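Local structure of cellulase (Uncultured bacterium, 6XSO) at residues I136-A141 with N174-K179; N181-A186 with T233-N238. The protein hydrolyses beta-1,4-linked glucans such as cellulose as a broad-specificity family 5 endoglucanase, and probably acts on xylan as well. One frame throughout, in Å; residues are numbered along the deposited sequence.

Contact 1 of 2, residues I136-A141 with N174-K179; sequences IKADEA and NEMLDK
In this (beta/alpha)8 barrel, Ile136 to Asp139, the run-in to helix 140-161, lies against Met176 to Lys179 of the loop that follows strand 168-171. One direct backbone hydrogen bond ties them: Ala138 N donates to Leu177 O at 2.7 Å, fairly straight at 155°, although the donor sits above the carbonyl plane, 49° out of it. Ala138 centres an inverse gamma turn, and its carbonyl oxygen takes a CA-H...O contact from Asp178 CA at 3.4 Å.

Met176 does most of the side-chain work. With CG anti to the backbone N (chi1 -161°) the chain runs out across the opposite backbone, bringing SD to 3.5 Å from Lys137 C. The bend at chi3 then carries CE to 3.7 Å from Ile136 CG2, the two side chains meeting at about a right angle, while Ala138 CB lies beside the sulfur. Tyr209 of helix 196-219 touches both Ile136 and Met176. With Met176 cut back to an alanine, the Ile136 methyl and Ala138 CB would probably lose the thioether they pack on.

Three waters add bridges between the segments. One joins Ile136 O to Leu177 N, a second accepts a hydrogen bond from Lys137 NZ and reaches Asp178 O, and a third lies between Asp139 OD2 and Lys179 N. Lys137 NZ is also salt-bridged to Asp128. Asp139 N-caps helix 140-161 through OD1, by a weak bond from Ala141 N, and Asn142 is a further partner of its carboxylate. The Lys179 chain crosses Asp139 at a slant, with CD 3.8 Å from OD2, but NZ stays 4.7 Å from OD2, so any attraction is probably modest. Cohesion thus rests on one direct bond, water bridges that satisfy further backbone groups, and a thioether packed on Ile136 and Ala138.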
loop_
_atom_site.group_PDB
_atom_site.type_symbol
_atom_site.label_atom_id
_atom_site.label_comp_id
_atom_site.label_asym_id
_atom_site.label_seq_id
_atom_site.Cartn_x
_atom_site.Cartn_y
_atom_site.Cartn_z
ATOM N N ILE A 136 2.654 7.140 -14.085
ATOM C CA ILE A 136 3.866 6.992 -13.288
ATOM C C ILE A 136 4.472 5.643 -13.669
ATOM O O ILE A 136 3.891 4.596 -13.372
ATOM C CB ILE A 136 3.589 7.073 -11.783
ATOM C CG1 ILE A 136 2.909 8.397 -11.442
ATOM C CG2 ILE A 136 4.887 6.897 -10.998
ATOM C CD1 ILE A 136 2.446 8.477 -10.002
ATOM N N LYS A 137 5.621 5.657 -14.333
ATOM C CA LYS A 137 6.268 4.427 -14.770
ATOM C C LYS A 137 7.713 4.365 -14.294
ATOM O O LYS A 137 8.400 5.389 -14.193
ATOM C CB LYS A 137 6.252 4.296 -16.294
ATOM C CG LYS A 137 4.855 4.325 -16.896
ATOM C CD LYS A 137 4.890 3.826 -18.328
ATOM C CE LYS A 137 3.535 3.775 -18.988
ATOM N NZ LYS A 137 2.598 2.875 -18.272
ATOM N N ALA A 138 8.169 3.137 -14.034
ATOM C CA ALA A 138 9.554 2.871 -13.646
ATOM C C ALA A 138 10.397 2.875 -14.912
ATOM O O ALA A 138 10.776 1.837 -15.464
ATOM C CB ALA A 138 9.658 1.552 -12.889
ATOM N N ASP A 139 10.653 4.088 -15.390
ATOM C CA ASP A 139 11.358 4.352 -16.635
ATOM C C ASP A 139 11.973 5.722 -16.416
ATOM O O ASP A 139 11.249 6.644 -16.029
ATOM C CB ASP A 139 10.386 4.374 -17.801
ATOM C CG ASP A 139 11.063 4.707 -19.115
ATOM O OD1 ASP A 139 11.435 5.889 -19.343
ATOM O OD2 ASP A 139 11.268 3.784 -19.935
ATOM N N GLU A 140 13.299 5.839 -16.553
ATOM C CA GLU A 140 13.953 7.076 -16.135
ATOM C C GLU A 140 13.525 8.264 -16.994
ATOM O O GLU A 140 13.502 9.398 -16.515
ATOM C CB GLU A 140 15.480 6.919 -16.118
ATOM C CG GLU A 140 16.160 8.047 -15.360
ATOM C CD GLU A 140 17.628 7.808 -15.136
ATOM O OE1 GLU A 140 18.089 6.689 -15.422
ATOM O OE2 GLU A 140 18.288 8.777 -14.694
ATOM N N ALA A 141 13.187 8.039 -18.264
ATOM C CA ALA A 141 12.649 9.137 -19.067
ATOM C C ALA A 141 11.277 9.582 -18.546
ATOM O O ALA A 141 10.969 10.774 -18.495
ATOM C CB ALA A 141 12.595 8.755 -20.550
ATOM N N ASN A 174 2.138 2.863 -5.757
ATOM C CA ASN A 174 1.659 1.502 -5.512
ATOM C C ASN A 174 2.492 0.410 -6.182
ATOM O O ASN A 174 3.344 -0.202 -5.529
ATOM C CB ASN A 174 0.174 1.416 -5.920
ATOM C CG ASN A 174 -0.381 0.043 -5.756
ATOM O OD1 ASN A 174 -0.154 -0.597 -4.713
ATOM N ND2 ASN A 174 -1.125 -0.444 -6.763
ATOM N N GLU A 175 2.242 0.131 -7.466
ATOM C CA GLU A 175 2.876 -0.968 -8.198
ATOM C C GLU A 175 3.422 -0.380 -9.496
ATOM O O GLU A 175 2.802 -0.475 -10.558
ATOM C CB GLU A 175 1.890 -2.140 -8.439
ATOM C CG GLU A 175 1.601 -2.924 -7.162
ATOM C CD GLU A 175 0.635 -4.060 -7.335
ATOM O OE1 GLU A 175 -0.015 -4.187 -8.384
ATOM O OE2 GLU A 175 0.522 -4.873 -6.389
ATOM N N MET A 176 4.576 0.269 -9.397
ATOM C CA MET A 176 5.156 0.959 -10.541
ATOM C C MET A 176 5.925 -0.044 -11.394
ATOM O O MET A 176 6.798 -0.765 -10.892
ATOM C CB MET A 176 6.105 2.065 -10.065
ATOM C CG MET A 176 6.372 3.079 -11.146
ATOM S SD MET A 176 7.718 4.223 -10.831
ATOM C CE MET A 176 7.355 4.841 -9.195
ATOM N N LEU A 177 5.624 -0.065 -12.689
ATOM C CA LEU A 177 6.202 -1.005 -13.641
ATOM C C LEU A 177 6.969 -0.251 -14.717
ATOM O O LEU A 177 6.778 0.952 -14.919
ATOM C CB LEU A 177 5.104 -1.838 -14.318
ATOM C CG LEU A 177 4.038 -2.457 -13.416
ATOM C CD1 LEU A 177 3.039 -3.276 -14.221
ATOM C CD2 LEU A 177 4.668 -3.308 -12.322
ATOM N N ASP A 178 7.844 -0.979 -15.414
ATOM C CA ASP A 178 8.569 -0.436 -16.556
ATOM C C ASP A 178 7.605 -0.247 -17.722
ATOM O O ASP A 178 6.406 -0.520 -17.633
ATOM C CB ASP A 178 9.780 -1.316 -16.880
ATOM C CG ASP A 178 9.399 -2.706 -17.351
ATOM O OD1 ASP A 178 8.255 -2.908 -17.803
ATOM O OD2 ASP A 178 10.262 -3.609 -17.275
ATOM N N LYS A 179 8.132 0.261 -18.838
ATOM C CA LYS A 179 7.265 0.542 -19.970
ATOM C C LYS A 179 6.770 -0.713 -20.657
ATOM O O LYS A 179 5.898 -0.608 -21.528
ATOM C CB LYS A 179 7.972 1.450 -20.987
ATOM C CG LYS A 179 9.044 0.809 -21.826
ATOM C CD LYS A 179 9.697 1.821 -22.745
ATOM C CE LYS A 179 10.878 1.220 -23.454
ATOM N NZ LYS A 179 11.527 2.227 -24.361
HETATM O O HOH W 1 3.572 1.808 -13.776
HETATM O O HOH W 2 3.878 0.744 -16.653
HETATM O O HOH W 3 10.840 1.212 -18.997
#

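Contact 2 of 2, residues N181-A186 with T233-N238; sequences NSWCFA and TYAAAN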
loop_
_atom_site.group_PDB
_atom_site.type_symbol
_atom_site.label_atom_id
_atom_site.label_comp_id
_atom_site.label_asym_id
_atom_site.label_seq_id
_atom_site.Cartn_x
_atom_site.Cartn_y
_atom_site.Cartn_z
ATOM N N ASN A 181 5.505 -3.119 -18.767
ATOM C CA ASN A 181 4.562 -3.617 -17.776
ATOM C C ASN A 181 5.053 -4.920 -17.160
ATOM O O ASN A 181 4.274 -5.836 -16.893
ATOM C CB ASN A 181 3.167 -3.736 -18.380
ATOM C CG ASN A 181 2.671 -2.407 -18.904
ATOM O OD1 ASN A 181 2.460 -1.478 -18.129
ATOM N ND2 ASN A 181 2.542 -2.289 -20.228
ATOM N N SER A 182 6.361 -4.986 -16.895
ATOM C CA SER A 182 6.947 -6.210 -16.366
ATOM C C SER A 182 6.593 -6.409 -14.897
ATOM O O SER A 182 6.854 -5.539 -14.058
ATOM C CB SER A 182 8.474 -6.141 -16.447
ATOM O OG SER A 182 8.951 -6.020 -17.766
ATOM N N TRP A 183 6.042 -7.580 -14.581
ATOM C CA TRP A 183 5.930 -8.025 -13.199
ATOM C C TRP A 183 7.226 -8.722 -12.780
ATOM O O TRP A 183 8.119 -8.978 -13.591
ATOM C CB TRP A 183 4.687 -8.926 -13.016
ATOM C CG TRP A 183 3.422 -8.156 -13.275
ATOM C CD1 TRP A 183 2.635 -8.215 -14.392
ATOM C CD2 TRP A 183 2.842 -7.167 -12.426
ATOM N NE1 TRP A 183 1.602 -7.325 -14.290
ATOM C CE2 TRP A 183 1.691 -6.679 -13.083
ATOM C CE3 TRP A 183 3.139 -6.687 -11.146
ATOM C CZ2 TRP A 183 0.867 -5.707 -12.520
ATOM C CZ3 TRP A 183 2.326 -5.707 -10.593
ATOM C CH2 TRP A 183 1.201 -5.230 -11.278
ATOM N N CYS A 184 7.313 -9.034 -11.478
ATOM C CA CYS A 184 8.359 -9.875 -10.896
ATOM C C CYS A 184 9.676 -9.131 -10.713
ATOM O O CYS A 184 10.217 -9.074 -9.603
ATOM C CB CYS A 184 8.594 -11.168 -11.699
ATOM S SG CYS A 184 7.103 -12.134 -11.984
ATOM N N PHE A 185 10.203 -8.556 -11.792
ATOM C CA PHE A 185 11.407 -7.741 -11.736
ATOM C C PHE A 185 11.468 -6.896 -13.004
ATOM O O PHE A 185 10.856 -7.229 -14.025
ATOM C CB PHE A 185 12.664 -8.611 -11.545
ATOM C CG PHE A 185 12.866 -9.656 -12.606
ATOM C CD1 PHE A 185 13.503 -9.352 -13.803
ATOM C CD2 PHE A 185 12.424 -10.963 -12.397
ATOM C CE1 PHE A 185 13.683 -10.336 -14.779
ATOM C CE2 PHE A 185 12.608 -11.937 -13.368
ATOM C CZ PHE A 185 13.228 -11.618 -14.556
ATOM N N ALA A 186 12.202 -5.783 -12.928
ATOM C CA ALA A 186 12.251 -4.868 -14.060
ATOM C C ALA A 186 12.835 -5.567 -15.284
ATOM O O ALA A 186 13.879 -6.228 -15.209
ATOM C CB ALA A 186 13.062 -3.623 -13.722
ATOM N N THR A 233 8.853 -1.085 -3.414
ATOM C CA THR A 233 9.773 -1.628 -4.393
ATOM C C THR A 233 9.149 -1.576 -5.787
ATOM O O THR A 233 7.929 -1.407 -5.941
ATOM C CB THR A 233 10.054 -3.086 -4.061
ATOM O OG1 THR A 233 8.803 -3.773 -3.995
ATOM C CG2 THR A 233 10.790 -3.230 -2.743
ATOM N N TYR A 234 9.991 -1.748 -6.808
ATOM C CA TYR A 234 9.547 -2.017 -8.169
ATOM C C TYR A 234 8.401 -3.017 -8.155
ATOM O O TYR A 234 8.548 -4.116 -7.619
ATOM C CB TYR A 234 10.725 -2.576 -9.045
ATOM C CG TYR A 234 10.225 -2.880 -10.437
ATOM C CD1 TYR A 234 9.674 -4.096 -10.749
ATOM C CD2 TYR A 234 10.243 -1.899 -11.433
ATOM C CE1 TYR A 234 9.122 -4.338 -12.007
ATOM C CE2 TYR A 234 9.712 -2.144 -12.672
ATOM C CZ TYR A 234 9.149 -3.358 -12.949
ATOM O OH TYR A 234 8.608 -3.567 -14.197
ATOM N N ALA A 235 7.254 -2.649 -8.738
ATOM C CA ALA A 235 6.060 -3.490 -8.861
ATOM C C ALA A 235 5.468 -3.927 -7.517
ATOM O O ALA A 235 4.559 -4.779 -7.483
ATOM C CB ALA A 235 6.285 -4.721 -9.752
ATOM N N ALA A 236 5.940 -3.349 -6.406
ATOM C CA ALA A 236 5.693 -3.910 -5.077
ATOM C C ALA A 236 6.108 -5.389 -5.011
ATOM O O ALA A 236 5.600 -6.175 -4.208
ATOM C CB ALA A 236 4.250 -3.669 -4.622
ATOM N N ALA A 237 7.066 -5.779 -5.854
ATOM C CA ALA A 237 7.579 -7.138 -5.860
ATOM C C ALA A 237 8.324 -7.424 -4.561
ATOM O O ALA A 237 8.943 -6.541 -3.963
ATOM C CB ALA A 237 8.512 -7.336 -7.061
ATOM N N ASN A 238 8.270 -8.677 -4.122
ATOM C CA ASN A 238 8.754 -9.025 -2.789
ATOM C C ASN A 238 10.019 -9.874 -2.786
ATOM O O ASN A 238 10.508 -10.222 -1.704
ATOM C CB ASN A 238 7.654 -9.714 -1.982
ATOM C CG ASN A 238 7.179 -10.994 -2.622
ATOM O OD1 ASN A 238 7.974 -11.846 -3.052
ATOM N ND2 ASN A 238 5.860 -11.157 -2.661
#
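Ser182 opens the contact by offering its carbonyl oxygen to the hydroxyl of Tyr234: OH donates to Ser182 O at 2.6 Å, approaching at a C=O...donor angle of 129° and tilted 16° from the carbonyl plane. The same hydroxyl accepts from Asp178 N. Ser182 OG turns to other partners, Asp178 OD2 and Ala189 N.

Trp183 starts out directed away from 233-238, but CG stands anti to the carbonyl carbon (chi1 -64°), and the indole is turned so that its six-membered ring reaches Ala235: CE3 is 4.0 Å from Ala235 CB, and Ala235 O lies in plane at the ring edge, 3.9 Å from CZ3. At Cys184 the chain makes a tight turn, closed by a weak Phe185 N to Trp183 O bond, and Cys184 O rests 3.5 Å from Ala237 CB. Phe185 then sends its ring the other way, to Phe188, His246 and Pro250.

Ala186 covers one face of the Tyr234 ring. Its CB makes a CH-pi contact, 4.0 Å from the ring centroid and close to the normal, and Ala186 N lies over the same face nearer the rim, 3.5 Å from CE1, while also being hydrogen-bonded to Tyr203 OH.

The phenol is therefore fixed in two ways, by Ala186 over its face and by a hydroxyl that donates one hydrogen bond and accepts another, so this buried polar atom is satisfied by backbone groups of the neighbouring loop.

In the fold
Contacts 1 and 2 have their centres about 10 Å apart, on the same side of the chain's centre, and follow each other in series. Their four segments belong to the loops after strands 116-119, 168-171 and 229-232, three successive barrel strands; 136-141 ends the first loop and begins helix 140-161, while 174-179 and 181-186 share the middle one. Met176 O and Ala235 N, 2.9 Å apart, probably hydrogen-bond, and Leu177 packs on Ala235, so the contacts form one continuous patch. In TIM-barrel hydrolases this C-terminal end of the strands holds the active site. Asn174-Glu175 fits the family 5 acid/base signature, and Glu175 touches both Trp183 and Glu308, consistent with these loops framing the catalytic cleft.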